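Local atomic coordinates of ribonucleoside-diphosphate reductase (Pseudomonas aeruginosa, PDB entry 5IM3), a protein that probably catalyses the reduction of ribonucleoside diphosphates to the deoxyribonucleotides needed for DNA synthesis, and binds the allosteric nucleotide dATP. Residues 457-462 / 538-543; 453-458 / 486-491. All coordinates share one frame; numbering follows the deposited sequence.

Interaction 1: residues 457-462 / 538-543; sequences WHLDIE and LHKVVQ
L459 and E462 reach from the turn and helix start that follow a strand of the ribonucleotide reductase barrel to L538, and to K540 of strand 539-543, which pairs with 500-504 in a two-stranded antiparallel sheet. Followed outward, K540 places CB 4.0 Å from CD2 of L459, the one apolar touch the lysine makes here. CD comes within 4.2 Å of E462 OE1, and after the bend at chi3 (67°) CE passes 3.8 Å from the same oxygen. NZ arrives from the opposite direction and forms a salt bridge, 2.9 Å from E462 OE1 on its syn lone pair, the side of the other oxygen; the second bond, to OE2, is weak at 3.3 Å. Both oxygens therefore share one ammonium group in a contact at the protein surface. E462 is the second residue of helix 461-465, so its charge should sit favourably near the helix N terminus. A type I turn from H458 to I461 leads into that helix, and D460 N gives a hydrogen bond to H458 ND1. L459, whose side chain also touches L503 of strand 500-504, closes the apolar end with its other branch: CD1 meets L538 at CG, 3.5 Å away.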
ATOM      1  N   TRP A 457     -21.943 -18.410 -20.142  1.00 43.60           N
ATOM      2  CA  TRP A 457     -21.604 -17.992 -21.498  1.00 46.27           C
ATOM      3  C   TRP A 457     -22.394 -16.769 -21.954  1.00 47.09           C
ATOM      4  O   TRP A 457     -22.151 -16.267 -23.057  1.00 44.97           O
ATOM      5  CB  TRP A 457     -21.828 -19.141 -22.490  1.00 46.70           C
ATOM      6  CG  TRP A 457     -23.182 -19.785 -22.401  1.00 47.67           C
ATOM      7  CD1 TRP A 457     -23.485 -20.975 -21.803  1.00 46.46           C
ATOM      8  CD2 TRP A 457     -24.416 -19.278 -22.929  1.00 46.71           C
ATOM      9  NE1 TRP A 457     -24.824 -21.240 -21.926  1.00 46.51           N
ATOM     10  CE2 TRP A 457     -25.421 -20.214 -22.610  1.00 46.54           C
ATOM     11  CE3 TRP A 457     -24.768 -18.126 -23.636  1.00 47.36           C
ATOM     12  CZ2 TRP A 457     -26.753 -20.034 -22.975  1.00 46.97           C
ATOM     13  CZ3 TRP A 457     -26.096 -17.948 -23.999  1.00 47.33           C
ATOM     14  CH2 TRP A 457     -27.069 -18.898 -23.669  1.00 47.77           C
ATOM     15  N   HIS A 458     -23.328 -16.283 -21.139  1.00 46.17           N
ATOM     16  CA  HIS A 458     -24.139 -15.134 -21.516  1.00 46.01           C
ATOM     17  C   HIS A 458     -23.259 -13.906 -21.715  1.00 45.26           C
ATOM     18  O   HIS A 458     -22.379 -13.614 -20.902  1.00 43.98           O
ATOM     19  CB  HIS A 458     -25.188 -14.869 -20.437  1.00 45.57           C
ATOM     20  CG  HIS A 458     -26.313 -13.984 -20.877  1.00 44.98           C
ATOM     21  ND1 HIS A 458     -26.190 -12.616 -20.976  1.00 45.40           N
ATOM     22  CD2 HIS A 458     -27.591 -14.272 -21.217  1.00 45.40           C
ATOM     23  CE1 HIS A 458     -27.340 -12.099 -21.369  1.00 46.51           C
ATOM     24  NE2 HIS A 458     -28.208 -13.083 -21.521  1.00 46.47           N
ATOM     25  N   LEU A 459     -23.508 -13.176 -22.802  1.00 40.95           N
ATOM     26  CA  LEU A 459     -22.627 -12.074 -23.170  1.00 41.99           C
ATOM     27  C   LEU A 459     -22.642 -10.930 -22.162  1.00 39.80           C
ATOM     28  O   LEU A 459     -21.699 -10.131 -22.143  1.00 39.39           O
ATOM     29  CB  LEU A 459     -22.995 -11.547 -24.558  1.00 43.19           C
ATOM     30  CG  LEU A 459     -21.916 -11.781 -25.612  1.00 45.02           C
ATOM     31  CD1 LEU A 459     -22.415 -11.324 -26.964  1.00 48.70           C
ATOM     32  CD2 LEU A 459     -20.635 -11.052 -25.241  1.00 44.53           C
ATOM     33  N   ASP A 460     -23.669 -10.834 -21.323  1.00 39.37           N
ATOM     34  CA  ASP A 460     -23.711  -9.815 -20.284  1.00 40.92           C
ATOM     35  C   ASP A 460     -23.084 -10.286 -18.974  1.00 39.79           C
ATOM     36  O   ASP A 460     -23.174  -9.574 -17.969  1.00 39.11           O
ATOM     37  CB  ASP A 460     -25.157  -9.370 -20.035  1.00 43.75           C
ATOM     38  CG  ASP A 460     -25.769  -8.656 -21.231  1.00 46.17           C
ATOM     39  OD1 ASP A 460     -25.021  -8.049 -22.025  1.00 45.71           O
ATOM     40  OD2 ASP A 460     -27.008  -8.698 -21.366  1.00 45.64           O
ATOM     41  N   ILE A 461     -22.422 -11.447 -18.968  1.00 42.52           N
ATOM     42  CA  ILE A 461     -21.989 -12.046 -17.707  1.00 44.70           C
ATOM     43  C   ILE A 461     -21.025 -11.129 -16.964  1.00 47.20           C
ATOM     44  O   ILE A 461     -21.077 -11.026 -15.733  1.00 43.67           O
ATOM     45  CB  ILE A 461     -21.366 -13.436 -17.949  1.00 45.75           C
ATOM     46  CG1 ILE A 461     -21.076 -14.133 -16.614  1.00 45.83           C
ATOM     47  CG2 ILE A 461     -20.081 -13.332 -18.766  1.00 45.98           C
ATOM     48  CD1 ILE A 461     -22.319 -14.419 -15.786  1.00 45.66           C
ATOM     49  N   GLU A 462     -20.131 -10.447 -17.690  1.00 48.19           N
ATOM     50  CA  GLU A 462     -19.119  -9.627 -17.031  1.00 48.82           C
ATOM     51  C   GLU A 462     -19.755  -8.462 -16.280  1.00 47.65           C
ATOM     52  O   GLU A 462     -19.388  -8.177 -15.135  1.00 48.17           O
ATOM     53  CB  GLU A 462     -18.096  -9.126 -18.055  1.00 55.27           C
ATOM     54  CG  GLU A 462     -17.230 -10.235 -18.636  1.00 57.93           C
ATOM     55  CD  GLU A 462     -16.369  -9.773 -19.794  1.00 64.56           C
ATOM     56  OE1 GLU A 462     -16.901  -9.103 -20.706  1.00 66.64           O
ATOM     57  OE2 GLU A 462     -15.156 -10.078 -19.794  1.00 68.01           O
ATOM     58  N   LEU A 538     -21.470 -12.054 -33.276  1.00 53.31           N
ATOM     59  CA  LEU A 538     -21.582 -11.499 -31.929  1.00 51.50           C
ATOM     60  C   LEU A 538     -21.088 -12.532 -30.924  1.00 50.55           C
ATOM     61  O   LEU A 538     -21.816 -13.455 -30.552  1.00 50.32           O
ATOM     62  CB  LEU A 538     -23.019 -11.085 -31.640  1.00 51.71           C
ATOM     63  CG  LEU A 538     -23.262 -10.454 -30.266  1.00 51.85           C
ATOM     64  CD1 LEU A 538     -22.437  -9.185 -30.096  1.00 50.00           C
ATOM     65  CD2 LEU A 538     -24.740 -10.163 -30.067  1.00 50.28           C
ATOM     66  N   HIS A 539     -19.846 -12.374 -30.473  1.00 52.76           N
ATOM     67  CA  HIS A 539     -19.272 -13.281 -29.489  1.00 54.14           C
ATOM     68  C   HIS A 539     -18.036 -12.638 -28.878  1.00 54.47           C
ATOM     69  O   HIS A 539     -17.498 -11.653 -29.391  1.00 53.99           O
ATOM     70  CB  HIS A 539     -18.924 -14.637 -30.112  1.00 55.17           C
ATOM     71  CG  HIS A 539     -17.736 -14.597 -31.019  1.00 56.47           C
ATOM     72  ND1 HIS A 539     -17.794 -14.092 -32.300  1.00 56.83           N
ATOM     73  CD2 HIS A 539     -16.458 -15.004 -30.833  1.00 57.75           C
ATOM     74  CE1 HIS A 539     -16.603 -14.187 -32.863  1.00 57.25           C
ATOM     75  NE2 HIS A 539     -15.775 -14.737 -31.994  1.00 57.57           N
ATOM     76  N   LYS A 540     -17.594 -13.216 -27.763  1.00 59.70           N
ATOM     77  CA  LYS A 540     -16.398 -12.778 -27.058  1.00 60.05           C
ATOM     78  C   LYS A 540     -15.658 -14.002 -26.548  1.00 58.94           C
ATOM     79  O   LYS A 540     -16.256 -14.857 -25.887  1.00 58.02           O
ATOM     80  CB  LYS A 540     -16.738 -11.867 -25.876  1.00 61.51           C
ATOM     81  CG  LYS A 540     -16.569 -10.384 -26.144  1.00 63.09           C
ATOM     82  CD  LYS A 540     -16.508  -9.585 -24.843  1.00 61.68           C
ATOM     83  CE  LYS A 540     -15.247  -9.903 -24.045  1.00 63.23           C
ATOM     84  NZ  LYS A 540     -15.065  -8.992 -22.885  1.00 64.48           N
ATOM     85  N   VAL A 541     -14.365 -14.083 -26.846  1.00 53.53           N
ATOM     86  CA  VAL A 541     -13.522 -15.169 -26.367  1.00 51.83           C
ATOM     87  C   VAL A 541     -12.690 -14.654 -25.202  1.00 51.77           C
ATOM     88  O   VAL A 541     -11.990 -13.640 -25.323  1.00 52.43           O
ATOM     89  CB  VAL A 541     -12.621 -15.720 -27.483  1.00 52.27           C
ATOM     90  CG1 VAL A 541     -11.794 -16.885 -26.959  1.00 51.74           C
ATOM     91  CG2 VAL A 541     -13.460 -16.147 -28.681  1.00 51.28           C
ATOM     92  N   VAL A 542     -12.769 -15.356 -24.074  1.00 52.20           N
ATOM     93  CA  VAL A 542     -11.988 -15.050 -22.887  1.00 51.41           C
ATOM     94  C   VAL A 542     -11.298 -16.330 -22.433  1.00 52.87           C
ATOM     95  O   VAL A 542     -11.593 -17.428 -22.909  1.00 51.41           O
ATOM     96  CB  VAL A 542     -12.858 -14.469 -21.752  1.00 50.97           C
ATOM     97  CG1 VAL A 542     -13.553 -13.200 -22.215  1.00 50.88           C
ATOM     98  CG2 VAL A 542     -13.891 -15.496 -21.287  1.00 51.17           C
ATOM     99  N   GLN A 543     -10.359 -16.175 -21.505  1.00 58.96           N
ATOM    100  CA  GLN A 543      -9.773 -17.326 -20.836  1.00 60.13           C
ATOM    101  C   GLN A 543     -10.668 -17.740 -19.677  1.00 58.04           C
ATOM    102  O   GLN A 543     -11.067 -16.905 -18.860  1.00 57.84           O
ATOM    103  CB  GLN A 543      -8.365 -17.004 -20.339  1.00 63.55           C
ATOM    104  CG  GLN A 543      -7.358 -16.777 -21.454  1.00 66.00           C
ATOM    105  CD  GLN A 543      -7.315 -17.935 -22.432  1.00 67.41           C
ATOM    106  OE1 GLN A 543      -6.866 -19.033 -22.096  1.00 69.19           O
ATOM    107  NE2 GLN A 543      -7.796 -17.699 -23.646  1.00 66.38           N
TER

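Interaction 2: residues 453-458 / 486-491; sequences YLETWH and WIPDLF
One face of the F491 ring carries T456 CG2, which stands 3.8 Å from the ring centroid and only 9° off its normal, a CH-pi contact; W501 meets F491 edge-to-face. The W486 indole instead receives E455 at its edge: OE1 lies in the ring plane, 3.6 Å from CD1, with the carboxylate turned 72° from the indole. Y453 approaches W486 obliquely through CD2 and CE3. On the other indole, W457, CB of E455 lies over one face near the rim. These groups sit at the ends of two parallel barrel strands, 450-455 and 482-487, in a beta-alpha-beta unit. W486 N bonds to L454 O (3.0 Å), and E455 CA sends a CA-H...O contact to W486 O at 3.2 Å. T456 N reaches the same carbonyl only weakly, where the strand gives way to a type I turn. T456 turns its methyl away from the backbone N toward F491 and keeps OG1 beside that N (chi1 -45°), where OG1 packs 3.4 Å from I487 CA and also against P488 CD. P488 CG comes 3.7 Å from E455 OE2. This buried carboxylate is engaged at both oxygens: H513 binds OE1, while OE2 takes a salt bridge from K566 and a weak bond from W457 NE1. Such company would probably favour the ionised form of E455 and hold its carboxylate beside W486.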
ATOM      1  N   TYR A 453     -30.489 -15.190 -11.834  1.00 41.21           N
ATOM      2  CA  TYR A 453     -29.522 -16.175 -12.298  1.00 40.45           C
ATOM      3  C   TYR A 453     -29.144 -15.897 -13.749  1.00 39.87           C
ATOM      4  O   TYR A 453     -29.996 -15.528 -14.562  1.00 38.77           O
ATOM      5  CB  TYR A 453     -30.086 -17.593 -12.186  1.00 35.82           C
ATOM      6  CG  TYR A 453     -30.114 -18.156 -10.786  1.00 38.27           C
ATOM      7  CD1 TYR A 453     -31.095 -17.771  -9.881  1.00 39.36           C
ATOM      8  CD2 TYR A 453     -29.188 -19.107 -10.385  1.00 37.08           C
ATOM      9  CE1 TYR A 453     -31.135 -18.298  -8.605  1.00 38.34           C
ATOM     10  CE2 TYR A 453     -29.219 -19.639  -9.108  1.00 42.44           C
ATOM     11  CZ  TYR A 453     -30.196 -19.228  -8.224  1.00 41.72           C
ATOM     12  OH  TYR A 453     -30.238 -19.749  -6.954  1.00 44.10           O
ATOM     13  N   LEU A 454     -27.866 -16.088 -14.072  1.00 40.25           N
ATOM     14  CA  LEU A 454     -27.390 -15.927 -15.441  1.00 39.65           C
ATOM     15  C   LEU A 454     -26.354 -16.999 -15.751  1.00 39.64           C
ATOM     16  O   LEU A 454     -25.473 -17.273 -14.933  1.00 43.21           O
ATOM     17  CB  LEU A 454     -26.786 -14.539 -15.664  1.00 37.17           C
ATOM     18  CG  LEU A 454     -26.698 -14.115 -17.127  1.00 41.29           C
ATOM     19  CD1 LEU A 454     -28.085 -13.799 -17.671  1.00 39.25           C
ATOM     20  CD2 LEU A 454     -25.766 -12.926 -17.289  1.00 40.95           C
ATOM     21  N   GLU A 455     -26.465 -17.597 -16.933  1.00 41.64           N
ATOM     22  CA  GLU A 455     -25.554 -18.654 -17.341  1.00 42.11           C
ATOM     23  C   GLU A 455     -24.225 -18.058 -17.807  1.00 43.50           C
ATOM     24  O   GLU A 455     -24.166 -16.924 -18.293  1.00 40.64           O
ATOM     25  CB  GLU A 455     -26.193 -19.500 -18.446  1.00 44.13           C
ATOM     26  CG  GLU A 455     -25.616 -20.900 -18.587  1.00 43.11           C
ATOM     27  CD  GLU A 455     -26.554 -21.851 -19.306  1.00 46.15           C
ATOM     28  OE1 GLU A 455     -27.789 -21.706 -19.157  1.00 46.86           O
ATOM     29  OE2 GLU A 455     -26.060 -22.750 -20.016  1.00 47.52           O
ATOM     30  N   THR A 456     -23.150 -18.843 -17.655  1.00 41.41           N
ATOM     31  CA  THR A 456     -21.794 -18.296 -17.685  1.00 42.14           C
ATOM     32  C   THR A 456     -21.306 -17.917 -19.083  1.00 43.33           C
ATOM     33  O   THR A 456     -20.330 -17.166 -19.194  1.00 44.22           O
ATOM     34  CB  THR A 456     -20.817 -19.296 -17.057  1.00 41.73           C
ATOM     35  OG1 THR A 456     -21.377 -19.813 -15.843  1.00 40.49           O
ATOM     36  CG2 THR A 456     -19.496 -18.620 -16.732  1.00 45.73           C
ATOM     37  N   TRP A 457     -21.943 -18.410 -20.142  1.00 43.60           N
ATOM     38  CA  TRP A 457     -21.604 -17.992 -21.498  1.00 46.27           C
ATOM     39  C   TRP A 457     -22.394 -16.769 -21.954  1.00 47.09           C
ATOM     40  O   TRP A 457     -22.151 -16.267 -23.057  1.00 44.97           O
ATOM     41  CB  TRP A 457     -21.828 -19.141 -22.490  1.00 46.70           C
ATOM     42  CG  TRP A 457     -23.182 -19.785 -22.401  1.00 47.67           C
ATOM     43  CD1 TRP A 457     -23.485 -20.975 -21.803  1.00 46.46           C
ATOM     44  CD2 TRP A 457     -24.416 -19.278 -22.929  1.00 46.71           C
ATOM     45  NE1 TRP A 457     -24.824 -21.240 -21.926  1.00 46.51           N
ATOM     46  CE2 TRP A 457     -25.421 -20.214 -22.610  1.00 46.54           C
ATOM     47  CE3 TRP A 457     -24.768 -18.126 -23.636  1.00 47.36           C
ATOM     48  CZ2 TRP A 457     -26.753 -20.034 -22.975  1.00 46.97           C
ATOM     49  CZ3 TRP A 457     -26.096 -17.948 -23.999  1.00 47.33           C
ATOM     50  CH2 TRP A 457     -27.069 -18.898 -23.669  1.00 47.77           C
ATOM     51  N   HIS A 458     -23.328 -16.283 -21.139  1.00 46.17           N
ATOM     52  CA  HIS A 458     -24.139 -15.134 -21.516  1.00 46.01           C
ATOM     53  C   HIS A 458     -23.259 -13.906 -21.715  1.00 45.26           C
ATOM     54  O   HIS A 458     -22.379 -13.614 -20.902  1.00 43.98           O
ATOM     55  CB  HIS A 458     -25.188 -14.869 -20.437  1.00 45.57           C
ATOM     56  CG  HIS A 458     -26.313 -13.984 -20.877  1.00 44.98           C
ATOM     57  ND1 HIS A 458     -26.190 -12.616 -20.976  1.00 45.40           N
ATOM     58  CD2 HIS A 458     -27.591 -14.272 -21.217  1.00 45.40           C
ATOM     59  CE1 HIS A 458     -27.340 -12.099 -21.369  1.00 46.51           C
ATOM     60  NE2 HIS A 458     -28.208 -13.083 -21.521  1.00 46.47           N
ATOM     61  N   TRP A 486     -25.151 -19.444 -12.960  1.00 42.97           N
ATOM     62  CA  TRP A 486     -25.697 -20.722 -13.421  1.00 44.10           C
ATOM     63  C   TRP A 486     -24.619 -21.354 -14.306  1.00 44.39           C
ATOM     64  O   TRP A 486     -24.534 -21.076 -15.501  1.00 45.57           O
ATOM     65  CB  TRP A 486     -27.017 -20.489 -14.160  1.00 44.17           C
ATOM     66  CG  TRP A 486     -27.839 -21.713 -14.434  1.00 44.96           C
ATOM     67  CD1 TRP A 486     -28.243 -22.167 -15.656  1.00 45.28           C
ATOM     68  CD2 TRP A 486     -28.377 -22.626 -13.469  1.00 42.55           C
ATOM     69  NE1 TRP A 486     -28.996 -23.308 -15.512  1.00 46.44           N
ATOM     70  CE2 TRP A 486     -29.093 -23.611 -14.179  1.00 45.51           C
ATOM     71  CE3 TRP A 486     -28.322 -22.707 -12.076  1.00 44.30           C
ATOM     72  CZ2 TRP A 486     -29.748 -24.666 -13.543  1.00 44.72           C
ATOM     73  CZ3 TRP A 486     -28.971 -23.759 -11.443  1.00 43.66           C
ATOM     74  CH2 TRP A 486     -29.672 -24.723 -12.177  1.00 43.89           C
ATOM     75  N   ILE A 487     -23.786 -22.200 -13.708  1.00 44.07           N
ATOM     76  CA  ILE A 487     -22.494 -22.570 -14.282  1.00 44.92           C
ATOM     77  C   ILE A 487     -22.623 -23.936 -14.950  1.00 46.17           C
ATOM     78  O   ILE A 487     -22.940 -24.918 -14.262  1.00 44.68           O
ATOM     79  CB  ILE A 487     -21.390 -22.592 -13.217  1.00 43.81           C
ATOM     80  CG1 ILE A 487     -21.361 -21.268 -12.450  1.00 42.02           C
ATOM     81  CG2 ILE A 487     -20.034 -22.856 -13.876  1.00 42.89           C
ATOM     82  CD1 ILE A 487     -20.467 -21.295 -11.226  1.00 42.33           C
ATOM     83  N   PRO A 488     -22.370 -24.052 -16.253  1.00 47.24           N
ATOM     84  CA  PRO A 488     -22.312 -25.381 -16.873  1.00 47.60           C
ATOM     85  C   PRO A 488     -21.022 -26.104 -16.517  1.00 48.84           C
ATOM     86  O   PRO A 488     -19.983 -25.487 -16.272  1.00 47.22           O
ATOM     87  CB  PRO A 488     -22.380 -25.083 -18.377  1.00 48.96           C
ATOM     88  CG  PRO A 488     -22.750 -23.630 -18.494  1.00 47.93           C
ATOM     89  CD  PRO A 488     -22.259 -22.978 -17.253  1.00 47.48           C
ATOM     90  N   ASP A 489     -21.101 -27.438 -16.504  1.00 49.95           N
ATOM     91  CA  ASP A 489     -19.917 -28.249 -16.236  1.00 52.78           C
ATOM     92  C   ASP A 489     -18.783 -27.902 -17.191  1.00 52.10           C
ATOM     93  O   ASP A 489     -17.610 -27.907 -16.801  1.00 51.24           O
ATOM     94  CB  ASP A 489     -20.261 -29.737 -16.350  1.00 55.67           C
ATOM     95  CG  ASP A 489     -20.899 -30.291 -15.090  1.00 56.10           C
ATOM     96  OD1 ASP A 489     -21.236 -29.497 -14.187  1.00 55.19           O
ATOM     97  OD2 ASP A 489     -21.065 -31.525 -15.005  1.00 56.95           O
ATOM     98  N   LEU A 490     -19.114 -27.597 -18.448  1.00 51.34           N
ATOM     99  CA  LEU A 490     -18.082 -27.364 -19.450  1.00 51.41           C
ATOM    100  C   LEU A 490     -17.196 -26.189 -19.064  1.00 49.75           C
ATOM    101  O   LEU A 490     -15.985 -26.212 -19.310  1.00 51.85           O
ATOM    102  CB  LEU A 490     -18.724 -27.126 -20.817  1.00 51.52           C
ATOM    103  CG  LEU A 490     -17.772 -27.012 -22.006  1.00 52.13           C
ATOM    104  CD1 LEU A 490     -17.008 -28.306 -22.212  1.00 53.33           C
ATOM    105  CD2 LEU A 490     -18.546 -26.649 -23.258  1.00 53.22           C
ATOM    106  N   PHE A 491     -17.775 -25.151 -18.457  1.00 49.60           N
ATOM    107  CA  PHE A 491     -16.965 -24.016 -18.030  1.00 50.43           C
ATOM    108  C   PHE A 491     -15.928 -24.449 -17.002  1.00 51.15           C
ATOM    109  O   PHE A 491     -14.745 -24.110 -17.115  1.00 52.37           O
ATOM    110  CB  PHE A 491     -17.847 -22.905 -17.463  1.00 47.66           C
ATOM    111  CG  PHE A 491     -17.066 -21.779 -16.842  1.00 47.08           C
ATOM    112  CD1 PHE A 491     -16.439 -20.830 -17.635  1.00 47.14           C
ATOM    113  CD2 PHE A 491     -16.945 -21.676 -15.467  1.00 47.32           C
ATOM    114  CE1 PHE A 491     -15.712 -19.798 -17.066  1.00 46.32           C
ATOM    115  CE2 PHE A 491     -16.217 -20.645 -14.893  1.00 47.11           C
ATOM    116  CZ  PHE A 491     -15.603 -19.705 -15.695  1.00 45.23           C
TER

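In the fold
From the N terminus, strand 450-455 comes first and runs into the turn at W457 and H458, residues common to both interactions. Interaction 2 closes the shorter loop: the chain passes through helix 461-465 and returns in strand 482-487, parallel to 450-455. Interaction 1 starts from nearly the same place but closes a longer excursion, through helix 489-496, strand 500-504 and helix 517-532 to strand 539-543. Interaction 2 begins before 457 and ends within the span of interaction 1, so the two cross rather than nest. The contacts also touch, with I461 packed on L454, E455 and T456. Interaction 2 pairs neighbouring barrel strands; interaction 1 joins the turn and helix start after the first to the two-stranded sheet.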